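Local coordinates for protein fumarylacetoacetate hydrolase (Burkholderia xenovorans, PDB 5TI1) that probably hydrolyses fumarylacetoacetate to fumarate and acetoacetate, the last step of phenylalanine and tyrosine breakdown, using a bound magnesium ion, at residues E327-P332 and A338-R343. Residues are numbered along the deposited sequence; the frame is centred on the assembly and turned at random.
Sequences EVTLRP and ASTITR
Val328 lays its CG1 methyl against the CG1-CD1 arm of Ile341, 3.8 Å from CD1, while its CB and CG2 rest on CG2 of Thr342. The two segments are the paired arms of an antiparallel beta hairpin, strands 321-331 and 339-345, interrupted by a beta bulge: Val328 pairs with Thr342, yet Thr329 already pairs with Thr340, so Ile341 is the extra residue. Its psi of -16° departs from the extended values around it. Still, Ile341 N bonds to Val328 O at 2.9 Å, nearly straight, and that oxygen also receives a CA-H contact from Thr340. With CG1 set between the backbone N and carbonyl carbon (chi1 63°), Ile341 turns CG2 to Leu330 CB and CD1 to Val328. This apolar face continues onto Leu419 of strand 416-424 and Leu389 and Leu392 of helix 389-392. Thr342 OG1 lies within hydrogen-bonding reach of the carbonyl oxygens of Asp384 and Phe386, which must share its single proton, leaving its methyl for Val328. On the other face, Thr329 CG2 meets Thr340 OG1 at 3.5 Å. Ala338 CB touches Thr329 OG1 and Arg331 CB. Arg331 bends at chi3 and sends NH2 into a salt bridge with Glu416. Glu327 and Arg343 cross at an angle, touching through their CG atoms; their long salt bridge, OE2 to NE at 4.0 Å, joins planes turned 66° apart, while Thr340 CG2 covers one guanidinium face. Toward the turn, Leu330 and Ser339 exchange two backbone bonds. Ser339 OG accepts the N-H of Glu404 and lies 2.6 Å from a water; that water gives a weak hydrogen bond to Leu330 O, and Ser339 N reaches the same carbonyl from above its plane, at 3.0 Å.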
loop_
_atom_site.group_PDB
_atom_site.type_symbol
_atom_site.label_atom_id
_atom_site.label_comp_id
_atom_site.label_asym_id
_atom_site.label_seq_id
_atom_site.Cartn_x
_atom_site.Cartn_y
_atom_site.Cartn_z
ATOM N N GLU B 327 19.612 18.799 -3.284
ATOM C CA GLU B 327 20.904 18.577 -2.652
ATOM C C GLU B 327 20.744 17.576 -1.519
ATOM O O GLU B 327 19.676 17.457 -0.915
ATOM C CB GLU B 327 21.522 19.874 -2.088
ATOM C CG GLU B 327 21.717 20.975 -3.122
ATOM C CD GLU B 327 22.597 22.115 -2.622
ATOM O OE1 GLU B 327 23.055 22.051 -1.463
ATOM O OE2 GLU B 327 22.828 23.073 -3.395
ATOM N N VAL B 328 21.820 16.859 -1.230
ATOM C CA VAL B 328 21.853 15.932 -0.111
ATOM C C VAL B 328 23.126 16.211 0.668
ATOM O O VAL B 328 24.192 16.406 0.074
ATOM C CB VAL B 328 21.787 14.461 -0.571
ATOM C CG1 VAL B 328 21.924 13.499 0.618
ATOM C CG2 VAL B 328 20.470 14.191 -1.353
ATOM N N THR B 329 23.011 16.272 1.987
ATOM C CA THR B 329 24.178 16.346 2.845
ATOM C C THR B 329 24.220 15.116 3.737
ATOM O O THR B 329 23.188 14.492 4.029
ATOM C CB THR B 329 24.200 17.634 3.691
ATOM O OG1 THR B 329 23.124 17.622 4.634
ATOM C CG2 THR B 329 24.081 18.872 2.789
ATOM N N LEU B 330 25.440 14.753 4.133
ATOM C CA LEU B 330 25.682 13.642 5.040
ATOM C C LEU B 330 26.541 14.174 6.173
ATOM O O LEU B 330 27.564 14.817 5.924
ATOM C CB LEU B 330 26.382 12.474 4.324
ATOM C CG LEU B 330 26.505 11.120 5.047
ATOM C CD1 LEU B 330 26.665 9.997 4.039
ATOM C CD2 LEU B 330 27.656 11.089 6.052
ATOM N N ARG B 331 26.120 13.935 7.407
ATOM C CA ARG B 331 26.909 14.386 8.550
ATOM C C ARG B 331 27.240 13.209 9.453
ATOM O O ARG B 331 26.327 12.633 10.074
ATOM C CB ARG B 331 26.186 15.479 9.336
ATOM C CG ARG B 331 27.013 15.988 10.506
ATOM C CD ARG B 331 26.529 17.323 11.027
ATOM N NE ARG B 331 25.150 17.255 11.485
ATOM C CZ ARG B 331 24.771 16.682 12.622
ATOM N NH1 ARG B 331 25.673 16.117 13.418
ATOM N NH2 ARG B 331 23.484 16.662 12.959
ATOM N N PRO B 332 28.507 12.800 9.517
ATOM C CA PRO B 332 28.922 11.800 10.505
ATOM C C PRO B 332 28.575 12.253 11.911
ATOM O O PRO B 332 28.515 13.452 12.202
ATOM C CB PRO B 332 30.444 11.716 10.318
ATOM C CG PRO B 332 30.679 12.225 8.904
ATOM C CD PRO B 332 29.613 13.243 8.648
ATOM N N ALA B 338 27.713 19.308 8.259
ATOM C CA ALA B 338 27.389 18.324 7.238
ATOM C C ALA B 338 28.166 18.617 5.966
ATOM O O ALA B 338 28.554 19.757 5.699
ATOM C CB ALA B 338 25.887 18.314 6.946
ATOM N N SER B 339 28.404 17.572 5.184
ATOM C CA SER B 339 29.096 17.694 3.907
ATOM C C SER B 339 28.127 17.361 2.780
ATOM O O SER B 339 27.422 16.346 2.842
ATOM C CB SER B 339 30.314 16.771 3.863
ATOM O OG SER B 339 31.188 17.040 4.951
ATOM N N THR B 340 28.073 18.216 1.764
ATOM C CA THR B 340 27.205 17.926 0.625
ATOM C C THR B 340 27.796 16.782 -0.192
ATOM O O THR B 340 28.996 16.756 -0.468
ATOM C CB THR B 340 27.017 19.170 -0.242
ATOM O OG1 THR B 340 26.428 20.220 0.540
ATOM C CG2 THR B 340 26.101 18.858 -1.417
ATOM N N ILE B 341 26.965 15.809 -0.544
ATOM C CA ILE B 341 27.432 14.646 -1.289
ATOM C C ILE B 341 26.857 14.574 -2.696
ATOM O O ILE B 341 27.394 13.821 -3.526
ATOM C CB ILE B 341 27.139 13.337 -0.531
ATOM C CG1 ILE B 341 25.623 13.142 -0.359
ATOM C CG2 ILE B 341 27.908 13.322 0.797
ATOM C CD1 ILE B 341 25.220 11.712 -0.021
ATOM N N THR B 342 25.791 15.313 -2.994
ATOM C CA THR B 342 25.331 15.397 -4.372
ATOM C C THR B 342 24.493 16.656 -4.548
ATOM O O THR B 342 23.932 17.184 -3.583
ATOM C CB THR B 342 24.544 14.144 -4.776
ATOM O OG1 THR B 342 24.335 14.153 -6.193
ATOM C CG2 THR B 342 23.205 14.065 -4.039
ATOM N N ARG B 343 24.454 17.149 -5.790
ATOM C CA ARG B 343 23.590 18.253 -6.197
ATOM C C ARG B 343 23.033 17.905 -7.570
ATOM O O ARG B 343 23.808 17.641 -8.489
ATOM C CB ARG B 343 24.355 19.584 -6.265
ATOM C CG ARG B 343 25.035 20.035 -4.971
ATOM C CD ARG B 343 25.975 21.232 -5.234
ATOM N NE ARG B 343 26.529 21.783 -3.996
ATOM C CZ ARG B 343 27.579 21.282 -3.345
ATOM N NH1 ARG B 343 28.201 20.202 -3.806
ATOM N NH2 ARG B 343 28.005 21.851 -2.221
HETATM O O HOH W 1 30.434 16.231 7.329
#